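Local coordinates for spore germination protein B3 (Bacillus subtilis subsp. subtilis, PDB 3N54) that takes part, as a membrane lipoprotein of the germinant receptor, in the spore's germination response to L-asparagine, glucose, fructose and potassium ions, at residues A[9-14]-A[23-28]; A[81-86]-A[190-195]; A[105-110]-A[166-171]; A[184-189]-A[299-304]. All coordinates share one frame; numbering follows the deposited sequence.

Interaction 1: A[9-14]-A[23-28]; sequences RGLAID and LTYQNL
Gly10 with Gln26 and Ala12 with Thr24 form the hydrogen-bonded pairs of an antiparallel ladder between 9-14 and 23-28, whose axes approach to 4.4 Å with their directions 154° apart. Gly10 N donates to Gln26 O, and Gln26 N returns a more bent bond to Gly10 O at 2.8 Å. Ala12 and Thr24 exchange straighter bonds in both directions. Arg9-Asn27, Leu11-Tyr25 and Ile13-Leu23 are the non-hydrogen-bonded pairs, and their side chains share one face of the sheet. On that face Leu11 lays a methyl on the phenol ring: CD1 sits over the ring centre of Tyr25, 3.6 Å from the centroid, a CH-pi contact. The torsion that sets Leu11 CG opposite its own N (chi1 174°) directs the branch there, and the same CD1 also reaches Leu23 CB at 3.9 Å. Beyond the ring, Arg9 bends at chi3 and brings NH2 to 3.5 Å from Tyr25 CE2, with guanidinium and ring planes only 10° apart. Ile13 and Leu23 run alongside each other in the same direction, Ile13 CG2 4.1 Å from Leu23 CD1. The other face carries Ala12, Thr24 and Gln26; there a water bridges Asp14 OD2 and Thr24 OG1. At the end of the ladder Leu28 turns toward 9-14, its CG 3.9 Å from Gly10 N. The pairing is a beta hairpin at the surface of the protein. Strand 21-28 is the middle one of a three-stranded antiparallel sheet: on its far side it pairs with strand 46-55, where Lys51 makes a cation-pi contact with Tyr25 and Ile53 touches the same side chain.

Interaction 2: A[81-86]-A[190-195]; sequences LMRNQN and NKLVGF. With SO4 (sulfate ion), chain H.
Met82 O receives the backbone N of Leu192 at 2.8 Å in a nearly straight bond (168° at the hydrogen), tying the C-terminal turn of the short helix 79-84 to strand 191-196. A second direct bond joins two side-chain amides set almost perpendicular, 88° apart: Asn190 ND2 gives a hydrogen to Asn86 OD1 at 2.9 Å, arriving from above the carbonyl plane. Asn86 OD1 also accepts from the backbone N of Gln89, as the N-cap of helix 87-94, so one oxygen both starts that helix and holds the turn before the strand. Lys191 runs extended past the helix end; NZ makes a weak bond to Asn84 O and, through two waters, further links to Arg83 O and Asn84 O, those to the carbonyls being weak. The strand concerned is an outermost one of the five-stranded mixed sheet, and the helix end with the turn that follows packs against it. Apolar contact centres on Leu192, whose two methyls part company. CD1 presses on Met82 CE at 3.4 Å, closer than usual for two carbons, and CD2 lies 3.8 Å above the centre of one face of the Arg83 guanidinium. SO4 O4 lies at the edge of that group, hydrogen-bonded to Arg83 NH2 at 2.9 Å, and Arg83 NH1 donates to SO4 O2 at 3.2 Å, the sulfate probably coming from the crystallisation liquor. Glu79 forms a salt bridge with Arg83 NE, and a water between NH2 and Leu192 O adds a further hold on the flat group.

Interaction 3: A[105-110]-A[166-171]; sequences YLMAAR and LIQAVK
Ile167 drives its CD1 methyl against the backbone of Met107, 3.4 Å from Met107 C, in the closely packed part of the contact. CG1 of Ile167 stands opposite its own N (chi1 176°), which carries the end of the chain across to Leu106 as well, Ile167 CD1 to Leu106 CG 3.8 Å; its other branch, CG2, meets Ala108 CB. Ala108 and Ala169 pair on one face of the sheet, their CA atoms 4.5 Å apart. Three backbone bonds, each meeting its carbonyl nearly end-on, make the parallel ladder: Ala108 N to Gln168 O, Val170 N to Ala108 O at 2.8 Å, and Arg110 N to Val170 O. Before it the strands diverge, their directions 46° apart, and a water fills in, donating to Leu106 O and accepting from Gln168 N. The partly exposed end is looser. Arg110 and Lys171 meet through aliphatic carbons alone, CD to CD 3.8 Å; the guanidinium is drawn off to a salt bridge between its NE and Asp180, and Lys171 runs on past it, away from 105-110. Strand 105-109 and strand 165-172 are inner neighbours of the five-stranded mixed sheet. On one flank Leu106 and Met107 touch strand 74-77; on the other Gln168 and Val170 rest on Tyr179 of strand 177-186.

Interaction 4: A[184-189]-A[299-304]; sequences IIKRGS and YKTDPV
Ile184 lays its CD1 methyl over one face of the Tyr299 ring, offset toward the rim and 3.5 Å from CD1 of the tyrosine, a CH-pi contact in which the isoleucine branch stands roughly perpendicular to the tyrosine side chain. Its other branch serves the loop beyond: CG2, opposite the isoleucine's own N, meets Thr301 CG2 at 3.9 Å and the Pro303 ring at CB and CG. Lys186, extended along its length, carries NZ to the backbone of Tyr299 and Lys300, with a weak bond to Tyr299 O and a bond to a water 2.6 Å from Lys186 NZ that donates to Lys300 O. Arg187 bends twice to bring NH1 within 3.5 Å of Asp302 O; its salt bridge is to Asp326, whose carboxylate is also hydrogen-bonded to Thr301 OG1, as is Ser164 OG. A second water lies in the guanidinium plane beside NH2, with a weak link to Asp302 OD2, which is itself held by Trp325 NE1 and Ser307 N. Asp302 OD1 takes the backbone N of Val304 at 3.0 Å, an Asx turn in the connection between helix 271-299 and helix 306-313, and this turned loop packs against strand 177-186 in the mixed sheet.

Overall arrangement
From the N terminus, interaction 1 closes a short hairpin in a separate three-stranded sheet, its nearest atoms about 17 Å from interaction 2 and farther from the others. Interaction 2 then closes a long loop from 81-86 to 190-195, and interaction 3 is nested inside it, pairing two strands of the five-stranded sheet. Interaction 4 crosses interaction 2, since 184-189 precedes 190-195 while 299-304 lies far beyond. Strands 177-186 and 191-196 join these two directly through backbone bonds between Ile184 and Val193 and Gly194. Met82 CE against Ala108 CB links interactions 2 and 3, and Leu166 against Pro303 links interactions 3 and 4, bringing the loop after helix 271-299 to the central sheet.

Interaction 1: A[9-14]-A[23-28]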
loop_
_atom_site.group_PDB
_atom_site.type_symbol
_atom_site.label_atom_id
_atom_site.label_comp_id
_atom_site.label_asym_id
_atom_site.label_seq_id
_atom_site.Cartn_x
_atom_site.Cartn_y
_atom_site.Cartn_z
ATOM N N ARG A 9 -22.695 26.342 12.691
ATOM C CA ARG A 9 -21.600 26.683 11.791
ATOM C C ARG A 9 -21.865 27.928 10.963
ATOM O O ARG A 9 -23.002 28.216 10.588
ATOM C CB ARG A 9 -21.291 25.500 10.864
ATOM C CG ARG A 9 -20.359 24.486 11.503
ATOM C CD ARG A 9 -20.296 23.173 10.738
ATOM N NE ARG A 9 -19.820 23.306 9.361
ATOM C CZ ARG A 9 -20.552 23.120 8.254
ATOM N NH1 ARG A 9 -21.839 22.780 8.310
ATOM N NH2 ARG A 9 -19.978 23.263 7.064
ATOM N N GLY A 10 -20.785 28.656 10.689
ATOM C CA GLY A 10 -20.813 29.845 9.856
ATOM C C GLY A 10 -19.706 29.760 8.824
ATOM O O GLY A 10 -18.860 28.869 8.888
ATOM N N LEU A 11 -19.696 30.704 7.888
ATOM C CA LEU A 11 -18.721 30.711 6.811
ATOM C C LEU A 11 -18.362 32.122 6.374
ATOM O O LEU A 11 -19.243 32.956 6.166
ATOM C CB LEU A 11 -19.271 29.951 5.607
ATOM C CG LEU A 11 -18.440 29.964 4.319
ATOM C CD1 LEU A 11 -17.062 29.330 4.538
ATOM C CD2 LEU A 11 -19.199 29.260 3.197
ATOM N N ALA A 12 -17.058 32.365 6.235
ATOM C CA ALA A 12 -16.541 33.597 5.674
ATOM C C ALA A 12 -16.011 33.273 4.287
ATOM O O ALA A 12 -15.274 32.295 4.122
ATOM C CB ALA A 12 -15.429 34.163 6.539
ATOM N N ILE A 13 -16.408 34.060 3.287
ATOM C CA ILE A 13 -15.856 33.916 1.945
ATOM C C ILE A 13 -15.160 35.215 1.574
ATOM O O ILE A 13 -15.772 36.285 1.596
ATOM C CB ILE A 13 -16.901 33.581 0.858
ATOM C CG1 ILE A 13 -17.823 32.441 1.300
ATOM C CG2 ILE A 13 -16.183 33.216 -0.448
ATOM C CD1 ILE A 13 -18.814 32.000 0.225
ATOM N N ASP A 14 -13.876 35.099 1.244
ATOM C CA ASP A 14 -13.044 36.228 0.864
ATOM C C ASP A 14 -12.302 35.983 -0.442
ATOM O O ASP A 14 -12.128 34.837 -0.884
ATOM C CB ASP A 14 -11.986 36.487 1.939
ATOM C CG ASP A 14 -12.533 37.195 3.150
ATOM O OD1 ASP A 14 -13.026 38.334 2.990
ATOM O OD2 ASP A 14 -12.428 36.637 4.268
ATOM N N LEU A 23 -12.114 30.432 1.853
ATOM C CA LEU A 23 -13.303 30.130 2.630
ATOM C C LEU A 23 -12.851 29.726 4.016
ATOM O O LEU A 23 -12.084 28.780 4.154
ATOM C CB LEU A 23 -14.105 28.995 2.007
ATOM C CG LEU A 23 -14.965 29.327 0.790
ATOM C CD1 LEU A 23 -14.111 29.645 -0.430
ATOM C CD2 LEU A 23 -15.912 28.174 0.495
ATOM N N THR A 24 -13.286 30.465 5.035
ATOM C CA THR A 24 -12.968 30.119 6.415
ATOM C C THR A 24 -14.256 29.737 7.126
ATOM O O THR A 24 -15.105 30.586 7.388
ATOM C CB THR A 24 -12.285 31.273 7.170
ATOM O OG1 THR A 24 -11.192 31.779 6.398
ATOM C CG2 THR A 24 -11.757 30.790 8.535
ATOM N N TYR A 25 -14.412 28.448 7.408
ATOM C CA TYR A 25 -15.563 27.971 8.156
ATOM C C TYR A 25 -15.403 28.364 9.620
ATOM O O TYR A 25 -14.291 28.628 10.081
ATOM C CB TYR A 25 -15.745 26.465 7.982
ATOM C CG TYR A 25 -16.274 26.112 6.612
ATOM C CD1 TYR A 25 -15.434 26.089 5.503
ATOM C CD2 TYR A 25 -17.620 25.829 6.426
ATOM C CE1 TYR A 25 -15.921 25.781 4.244
ATOM C CE2 TYR A 25 -18.119 25.517 5.173
ATOM C CZ TYR A 25 -17.265 25.491 4.087
ATOM O OH TYR A 25 -17.769 25.178 2.846
ATOM N N GLN A 26 -16.522 28.428 10.332
ATOM C CA GLN A 26 -16.552 28.936 11.700
ATOM C C GLN A 26 -17.420 28.067 12.601
ATOM O O GLN A 26 -18.513 27.651 12.219
ATOM C CB GLN A 26 -17.131 30.354 11.710
ATOM C CG GLN A 26 -16.497 31.339 10.703
ATOM C CD GLN A 26 -15.066 31.701 11.048
ATOM O OE1 GLN A 26 -14.308 32.167 10.199
ATOM N NE2 GLN A 26 -14.693 31.500 12.299
ATOM N N ASN A 27 -16.922 27.804 13.803
ATOM C CA ASN A 27 -17.668 27.085 14.813
ATOM C C ASN A 27 -18.247 28.140 15.736
ATOM O O ASN A 27 -17.536 28.713 16.563
ATOM C CB ASN A 27 -16.750 26.108 15.545
ATOM C CG ASN A 27 -16.160 25.055 14.613
ATOM O OD1 ASN A 27 -14.939 24.866 14.552
ATOM N ND2 ASN A 27 -17.022 24.385 13.870
ATOM N N LEU A 28 -19.538 28.419 15.576
ATOM C CA LEU A 28 -20.160 29.540 16.285
ATOM C C LEU A 28 -20.288 29.273 17.785
ATOM O O LEU A 28 -20.627 28.165 18.210
ATOM C CB LEU A 28 -21.527 29.882 15.680
ATOM C CG LEU A 28 -21.526 30.182 14.173
ATOM C CD1 LEU A 28 -22.926 30.524 13.715
ATOM C CD2 LEU A 28 -20.540 31.301 13.816
HETATM O O HOH W 1 -12.138 33.598 4.391
#

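Interaction 2: A[81-86]-A[190-195]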
loop_
_atom_site.group_PDB
_atom_site.type_symbol
_atom_site.label_atom_id
_atom_site.label_comp_id
_atom_site.label_asym_id
_atom_site.label_seq_id
_atom_site.Cartn_x
_atom_site.Cartn_y
_atom_site.Cartn_z
ATOM N N LEU A 81 0.410 10.908 8.137
ATOM C CA LEU A 81 -1.017 10.649 8.295
ATOM C C LEU A 81 -1.302 9.157 8.458
ATOM O O LEU A 81 -2.018 8.762 9.380
ATOM C CB LEU A 81 -1.806 11.234 7.126
ATOM C CG LEU A 81 -3.320 10.967 7.172
ATOM C CD1 LEU A 81 -4.109 12.178 6.725
ATOM C CD2 LEU A 81 -3.673 9.736 6.345
ATOM N N MET A 82 -0.738 8.334 7.579
ATOM C CA MET A 82 -0.954 6.887 7.635
ATOM C C MET A 82 -0.400 6.261 8.920
ATOM O O MET A 82 -0.957 5.282 9.424
ATOM C CB MET A 82 -0.311 6.191 6.429
ATOM C CG MET A 82 -0.950 6.510 5.098
ATOM S SD MET A 82 -0.268 5.512 3.761
ATOM C CE MET A 82 1.407 6.148 3.700
ATOM N N ARG A 83 0.711 6.799 9.422
ATOM C CA ARG A 83 1.324 6.274 10.641
ATOM C C ARG A 83 0.518 6.634 11.889
ATOM O O ARG A 83 0.497 5.868 12.846
ATOM C CB ARG A 83 2.779 6.762 10.806
ATOM C CG ARG A 83 3.785 6.082 9.880
ATOM C CD ARG A 83 5.214 6.522 10.193
ATOM N NE ARG A 83 6.206 5.996 9.255
ATOM C CZ ARG A 83 6.783 4.799 9.337
ATOM N NH1 ARG A 83 7.675 4.443 8.424
ATOM N NH2 ARG A 83 6.483 3.953 10.313
ATOM N N ASN A 84 -0.149 7.784 11.876
ATOM C CA ASN A 84 -0.876 8.262 13.060
ATOM C C ASN A 84 -2.394 8.060 13.058
ATOM O O ASN A 84 -3.019 8.165 14.110
ATOM C CB ASN A 84 -0.581 9.743 13.276
ATOM C CG ASN A 84 0.880 10.010 13.531
ATOM O OD1 ASN A 84 1.430 10.995 13.047
ATOM N ND2 ASN A 84 1.527 9.129 14.283
ATOM N N GLN A 85 -2.986 7.755 11.905
ATOM C CA GLN A 85 -4.453 7.681 11.809
ATOM C C GLN A 85 -4.967 6.473 11.054
ATOM O O GLN A 85 -4.374 6.053 10.056
ATOM C CB GLN A 85 -4.986 8.921 11.102
ATOM C CG GLN A 85 -4.525 10.241 11.684
ATOM C CD GLN A 85 -4.928 10.424 13.139
ATOM O OE1 GLN A 85 -5.883 9.806 13.624
ATOM N NE2 GLN A 85 -4.197 11.281 13.843
ATOM N N ASN A 86 -6.079 5.930 11.546
ATOM C CA ASN A 86 -6.824 4.890 10.861
ATOM C C ASN A 86 -7.195 5.435 9.484
ATOM O O ASN A 86 -7.931 6.421 9.381
ATOM C CB ASN A 86 -8.075 4.529 11.669
ATOM C CG ASN A 86 -8.868 3.390 11.056
ATOM O OD1 ASN A 86 -9.107 3.357 9.847
ATOM N ND2 ASN A 86 -9.294 2.452 11.892
ATOM N N ASN A 190 -5.429 -0.106 11.397
ATOM C CA ASN A 190 -5.539 0.386 10.038
ATOM C C ASN A 190 -4.492 1.491 9.800
ATOM O O ASN A 190 -4.714 2.418 9.019
ATOM C CB ASN A 190 -6.965 0.893 9.809
ATOM C CG ASN A 190 -7.547 0.472 8.487
ATOM O OD1 ASN A 190 -6.960 -0.288 7.729
ATOM N ND2 ASN A 190 -8.732 0.963 8.215
ATOM N N LYS A 191 -3.356 1.377 10.489
ATOM C CA LYS A 191 -2.259 2.332 10.392
ATOM C C LYS A 191 -1.075 1.723 9.665
ATOM O O LYS A 191 -0.883 0.497 9.674
ATOM C CB LYS A 191 -1.805 2.775 11.783
ATOM C CG LYS A 191 -2.837 3.575 12.535
ATOM C CD LYS A 191 -2.340 3.979 13.914
ATOM C CE LYS A 191 -3.397 4.782 14.655
ATOM N NZ LYS A 191 -2.907 5.268 15.969
ATOM N N LEU A 192 -0.271 2.579 9.043
ATOM C CA LEU A 192 0.931 2.122 8.363
ATOM C C LEU A 192 2.005 1.887 9.425
ATOM O O LEU A 192 2.292 2.779 10.227
ATOM C CB LEU A 192 1.385 3.127 7.297
ATOM C CG LEU A 192 2.685 2.803 6.538
ATOM C CD1 LEU A 192 2.646 3.331 5.098
ATOM C CD2 LEU A 192 3.931 3.327 7.284
ATOM N N VAL A 193 2.573 0.681 9.443
ATOM C CA VAL A 193 3.586 0.312 10.444
ATOM C C VAL A 193 4.991 0.220 9.852
ATOM O O VAL A 193 5.965 0.066 10.589
ATOM C CB VAL A 193 3.233 -1.010 11.156
ATOM C CG1 VAL A 193 1.940 -0.852 11.968
ATOM C CG2 VAL A 193 3.120 -2.156 10.160
ATOM N N GLY A 194 5.099 0.324 8.532
ATOM C CA GLY A 194 6.401 0.343 7.870
ATOM C C GLY A 194 6.281 0.280 6.361
ATOM O O GLY A 194 5.173 0.203 5.828
ATOM N N PHE A 195 7.427 0.314 5.686
ATOM C CA PHE A 195 7.506 0.177 4.233
ATOM C C PHE A 195 8.412 -0.987 3.839
ATOM O O PHE A 195 9.367 -1.312 4.532
ATOM C CB PHE A 195 8.109 1.425 3.585
ATOM C CG PHE A 195 7.233 2.640 3.632
ATOM C CD1 PHE A 195 6.325 2.894 2.615
ATOM C CD2 PHE A 195 7.344 3.550 4.670
ATOM C CE1 PHE A 195 5.533 4.030 2.641
ATOM C CE2 PHE A 195 6.553 4.681 4.704
ATOM C CZ PHE A 195 5.649 4.923 3.689
HETATM S S SO4 H . 9.794 1.915 10.054
HETATM O O1 SO4 H . 10.467 3.018 10.747
HETATM O O2 SO4 H . 9.830 2.117 8.596
HETATM O O3 SO4 H . 10.470 0.645 10.320
HETATM O O4 SO4 H . 8.419 1.791 10.533
HETATM O O HOH W 2 4.597 3.929 12.279
HETATM O O HOH W 3 -0.215 6.301 16.071
HETATM O O HOH W 4 -4.868 7.165 16.797
#

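Interaction 3: A[105-110]-A[166-171]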
loop_
_atom_site.group_PDB
_atom_site.type_symbol
_atom_site.label_atom_id
_atom_site.label_comp_id
_atom_site.label_asym_id
_atom_site.label_seq_id
_atom_site.Cartn_x
_atom_site.Cartn_y
_atom_site.Cartn_z
ATOM N N TYR A 105 -8.084 4.768 -7.279
ATOM C CA TYR A 105 -6.850 4.192 -6.749
ATOM C C TYR A 105 -6.469 4.794 -5.409
ATOM O O TYR A 105 -6.673 5.980 -5.170
ATOM C CB TYR A 105 -5.679 4.422 -7.706
ATOM C CG TYR A 105 -5.809 3.772 -9.058
ATOM C CD1 TYR A 105 -5.555 2.420 -9.221
ATOM C CD2 TYR A 105 -6.144 4.517 -10.180
ATOM C CE1 TYR A 105 -5.651 1.816 -10.472
ATOM C CE2 TYR A 105 -6.246 3.927 -11.431
ATOM C CZ TYR A 105 -6.002 2.575 -11.571
ATOM O OH TYR A 105 -6.106 1.979 -12.813
ATOM N N LEU A 106 -5.881 3.969 -4.553
ATOM C CA LEU A 106 -5.383 4.406 -3.263
ATOM C C LEU A 106 -3.891 4.093 -3.200
ATOM O O LEU A 106 -3.488 2.964 -3.486
ATOM C CB LEU A 106 -6.120 3.696 -2.140
ATOM C CG LEU A 106 -5.709 4.113 -0.727
ATOM C CD1 LEU A 106 -6.087 5.566 -0.483
ATOM C CD2 LEU A 106 -6.332 3.185 0.326
ATOM N N MET A 107 -3.081 5.086 -2.831
ATOM C CA MET A 107 -1.637 4.914 -2.766
ATOM C C MET A 107 -1.000 5.628 -1.593
ATOM O O MET A 107 -1.590 6.533 -1.003
ATOM C CB MET A 107 -0.989 5.411 -4.041
ATOM C CG MET A 107 -1.501 4.695 -5.239
ATOM S SD MET A 107 -0.278 4.611 -6.498
ATOM C CE MET A 107 -1.076 3.460 -7.621
ATOM N N ALA A 108 0.221 5.197 -1.284
ATOM C CA ALA A 108 0.969 5.693 -0.149
ATOM C C ALA A 108 2.176 6.482 -0.620
ATOM O O ALA A 108 2.806 6.140 -1.620
ATOM C CB ALA A 108 1.414 4.533 0.734
ATOM N N ALA A 109 2.481 7.556 0.095
ATOM C CA ALA A 109 3.669 8.335 -0.189
ATOM C C ALA A 109 4.652 8.165 0.950
ATOM O O ALA A 109 4.269 8.137 2.114
ATOM C CB ALA A 109 3.319 9.808 -0.351
ATOM N N ARG A 110 5.921 8.022 0.609
ATOM C CA ARG A 110 6.967 8.144 1.592
ATOM C C ARG A 110 7.080 9.646 1.769
ATOM O O ARG A 110 7.163 10.379 0.785
ATOM C CB ARG A 110 8.273 7.539 1.092
ATOM C CG ARG A 110 8.203 6.041 0.928
ATOM C CD ARG A 110 9.387 5.517 0.148
ATOM N NE ARG A 110 9.346 4.068 -0.012
ATOM C CZ ARG A 110 9.894 3.186 0.825
ATOM N NH1 ARG A 110 10.548 3.584 1.914
ATOM N NH2 ARG A 110 9.796 1.886 0.563
ATOM N N LEU A 166 -0.950 -4.553 1.851
ATOM C CA LEU A 166 0.040 -3.671 1.275
ATOM C C LEU A 166 -0.631 -2.634 0.376
ATOM O O LEU A 166 -1.682 -2.876 -0.202
ATOM C CB LEU A 166 1.070 -4.469 0.478
ATOM C CG LEU A 166 1.904 -5.515 1.229
ATOM C CD1 LEU A 166 2.805 -6.284 0.259
ATOM C CD2 LEU A 166 2.731 -4.889 2.351
ATOM N N ILE A 167 0.010 -1.481 0.274
ATOM C CA ILE A 167 -0.415 -0.399 -0.582
ATOM C C ILE A 167 0.822 0.106 -1.331
ATOM O O ILE A 167 1.852 0.347 -0.712
ATOM C CB ILE A 167 -1.042 0.719 0.257
ATOM C CG1 ILE A 167 -1.412 1.922 -0.610
ATOM C CG2 ILE A 167 -0.090 1.142 1.353
ATOM C CD1 ILE A 167 -2.186 2.997 0.157
ATOM N N GLN A 168 0.726 0.248 -2.652
ATOM C CA GLN A 168 1.836 0.751 -3.464
ATOM C C GLN A 168 2.347 2.078 -2.922
ATOM O O GLN A 168 1.560 2.970 -2.653
ATOM C CB GLN A 168 1.408 0.967 -4.917
ATOM C CG GLN A 168 2.509 1.544 -5.815
ATOM C CD GLN A 168 3.664 0.588 -6.005
ATOM O OE1 GLN A 168 3.476 -0.524 -6.492
ATOM N NE2 GLN A 168 4.875 1.020 -5.642
ATOM N N ALA A 169 3.663 2.205 -2.782
ATOM C CA ALA A 169 4.263 3.446 -2.305
ATOM C C ALA A 169 4.886 4.224 -3.459
ATOM O O ALA A 169 5.329 3.631 -4.442
ATOM C CB ALA A 169 5.302 3.156 -1.239
ATOM N N VAL A 170 4.883 5.552 -3.344
ATOM C CA VAL A 170 5.582 6.424 -4.290
ATOM C C VAL A 170 6.494 7.376 -3.519
ATOM O O VAL A 170 6.237 7.698 -2.357
ATOM C CB VAL A 170 4.627 7.243 -5.169
ATOM C CG1 VAL A 170 3.752 6.322 -6.004
ATOM C CG2 VAL A 170 3.770 8.163 -4.316
ATOM N N LYS A 171 7.569 7.813 -4.165
ATOM C CA LYS A 171 8.522 8.717 -3.534
ATOM C C LYS A 171 9.003 9.757 -4.522
ATOM O O LYS A 171 9.288 9.441 -5.678
ATOM C CB LYS A 171 9.718 7.941 -2.977
ATOM C CG LYS A 171 10.767 8.804 -2.246
ATOM C CD LYS A 171 11.768 7.932 -1.490
ATOM C CE LYS A 171 12.822 8.752 -0.749
ATOM N NZ LYS A 171 13.937 9.201 -1.633
HETATM O O HOH W 5 -1.745 0.908 -3.981
#

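Interaction 4: A[184-189]-A[299-304]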
loop_
_atom_site.group_PDB
_atom_site.type_symbol
_atom_site.label_atom_id
_atom_site.label_comp_id
_atom_site.label_asym_id
_atom_site.label_seq_id
_atom_site.Cartn_x
_atom_site.Cartn_y
_atom_site.Cartn_z
ATOM N N ILE A 184 2.932 -0.892 4.594
ATOM C CA ILE A 184 2.317 -2.014 5.288
ATOM C C ILE A 184 1.264 -1.473 6.243
ATOM O O ILE A 184 1.603 -0.791 7.204
ATOM C CB ILE A 184 3.355 -2.828 6.094
ATOM C CG1 ILE A 184 4.536 -3.243 5.213
ATOM C CG2 ILE A 184 2.703 -4.058 6.714
ATOM C CD1 ILE A 184 5.740 -3.733 6.009
ATOM N N ILE A 185 -0.006 -1.766 5.970
ATOM C CA ILE A 185 -1.111 -1.323 6.812
ATOM C C ILE A 185 -1.513 -2.470 7.727
ATOM O O ILE A 185 -1.840 -3.561 7.262
ATOM C CB ILE A 185 -2.346 -0.874 5.978
ATOM C CG1 ILE A 185 -1.941 0.098 4.861
ATOM C CG2 ILE A 185 -3.392 -0.238 6.873
ATOM C CD1 ILE A 185 -1.210 1.335 5.347
ATOM N N LYS A 186 -1.475 -2.230 9.032
ATOM C CA LYS A 186 -1.763 -3.279 10.001
ATOM C C LYS A 186 -3.247 -3.331 10.348
ATOM O O LYS A 186 -3.915 -2.303 10.427
ATOM C CB LYS A 186 -0.934 -3.074 11.264
ATOM C CG LYS A 186 -1.001 -4.239 12.250
ATOM C CD LYS A 186 0.096 -4.115 13.272
ATOM C CE LYS A 186 0.190 -5.321 14.188
ATOM N NZ LYS A 186 1.561 -5.344 14.818
ATOM N N ARG A 187 -3.740 -4.547 10.564
ATOM C CA ARG A 187 -5.141 -4.790 10.896
ATOM C C ARG A 187 -5.500 -4.146 12.225
ATOM O O ARG A 187 -4.623 -3.858 13.042
ATOM C CB ARG A 187 -5.416 -6.295 10.949
ATOM C CG ARG A 187 -4.868 -7.027 12.189
ATOM C CD ARG A 187 -4.141 -8.322 11.812
ATOM N NE ARG A 187 -4.848 -9.071 10.776
ATOM C CZ ARG A 187 -4.275 -9.873 9.876
ATOM N NH1 ARG A 187 -2.962 -10.060 9.848
ATOM N NH2 ARG A 187 -5.036 -10.480 8.974
ATOM N N GLY A 188 -6.791 -3.923 12.434
ATOM C CA GLY A 188 -7.279 -3.297 13.656
ATOM C C GLY A 188 -7.060 -1.796 13.625
ATOM O O GLY A 188 -8.004 -1.029 13.432
ATOM N N SER A 189 -5.807 -1.381 13.808
ATOM C CA SER A 189 -5.461 0.037 13.815
ATOM C C SER A 189 -5.668 0.674 12.447
ATOM O O SER A 189 -6.011 1.850 12.343
ATOM C CB SER A 189 -4.007 0.223 14.225
ATOM O OG SER A 189 -3.144 -0.308 13.231
ATOM N N TYR A 299 7.703 -6.014 11.884
ATOM C CA TYR A 299 6.349 -5.454 11.755
ATOM C C TYR A 299 5.280 -6.310 12.443
ATOM O O TYR A 299 4.239 -5.791 12.840
ATOM C CB TYR A 299 6.008 -5.206 10.278
ATOM C CG TYR A 299 7.054 -4.345 9.618
ATOM C CD1 TYR A 299 7.833 -4.829 8.570
ATOM C CD2 TYR A 299 7.323 -3.069 10.100
ATOM C CE1 TYR A 299 8.825 -4.040 7.994
ATOM C CE2 TYR A 299 8.312 -2.280 9.537
ATOM C CZ TYR A 299 9.054 -2.770 8.482
ATOM O OH TYR A 299 10.026 -1.977 7.925
ATOM N N LYS A 300 5.542 -7.608 12.578
ATOM C CA LYS A 300 4.649 -8.527 13.285
ATOM C C LYS A 300 3.238 -8.588 12.687
ATOM O O LYS A 300 2.237 -8.604 13.420
ATOM C CB LYS A 300 4.576 -8.168 14.778
ATOM C CG LYS A 300 5.928 -8.161 15.495
ATOM C CD LYS A 300 5.758 -7.798 16.967
ATOM C CE LYS A 300 7.084 -7.803 17.705
ATOM N NZ LYS A 300 6.946 -7.354 19.118
ATOM N N THR A 301 3.155 -8.615 11.361
ATOM C CA THR A 301 1.867 -8.797 10.707
ATOM C C THR A 301 2.016 -9.454 9.336
ATOM O O THR A 301 3.076 -9.390 8.710
ATOM C CB THR A 301 1.086 -7.472 10.593
ATOM O OG1 THR A 301 -0.310 -7.761 10.448
ATOM C CG2 THR A 301 1.579 -6.622 9.416
ATOM N N ASP A 302 0.938 -10.107 8.913
ATOM C CA ASP A 302 0.845 -10.803 7.639
ATOM C C ASP A 302 -0.012 -9.945 6.710
ATOM O O ASP A 302 -1.241 -9.962 6.819
ATOM C CB ASP A 302 0.229 -12.196 7.860
ATOM C CG ASP A 302 -0.404 -12.796 6.596
ATOM O OD1 ASP A 302 -0.027 -12.414 5.466
ATOM O OD2 ASP A 302 -1.294 -13.672 6.746
ATOM N N PRO A 303 0.631 -9.173 5.807
ATOM C CA PRO A 303 -0.098 -8.309 4.890
ATOM C C PRO A 303 -0.298 -8.930 3.506
ATOM O O PRO A 303 -0.589 -8.210 2.550
ATOM C CB PRO A 303 0.828 -7.098 4.779
ATOM C CG PRO A 303 2.223 -7.697 4.888
ATOM C CD PRO A 303 2.088 -9.015 5.625
ATOM N N VAL A 304 -0.145 -10.247 3.398
ATOM C CA VAL A 304 -0.236 -10.921 2.102
ATOM C C VAL A 304 -1.225 -12.089 2.112
ATOM O O VAL A 304 -1.147 -12.993 1.277
ATOM C CB VAL A 304 1.161 -11.388 1.624
ATOM C CG1 VAL A 304 1.997 -10.183 1.231
ATOM C CG2 VAL A 304 1.852 -12.208 2.697
HETATM O O HOH W 6 1.303 -7.699 15.962
HETATM O O HOH W 7 -4.229 -11.971 6.922
#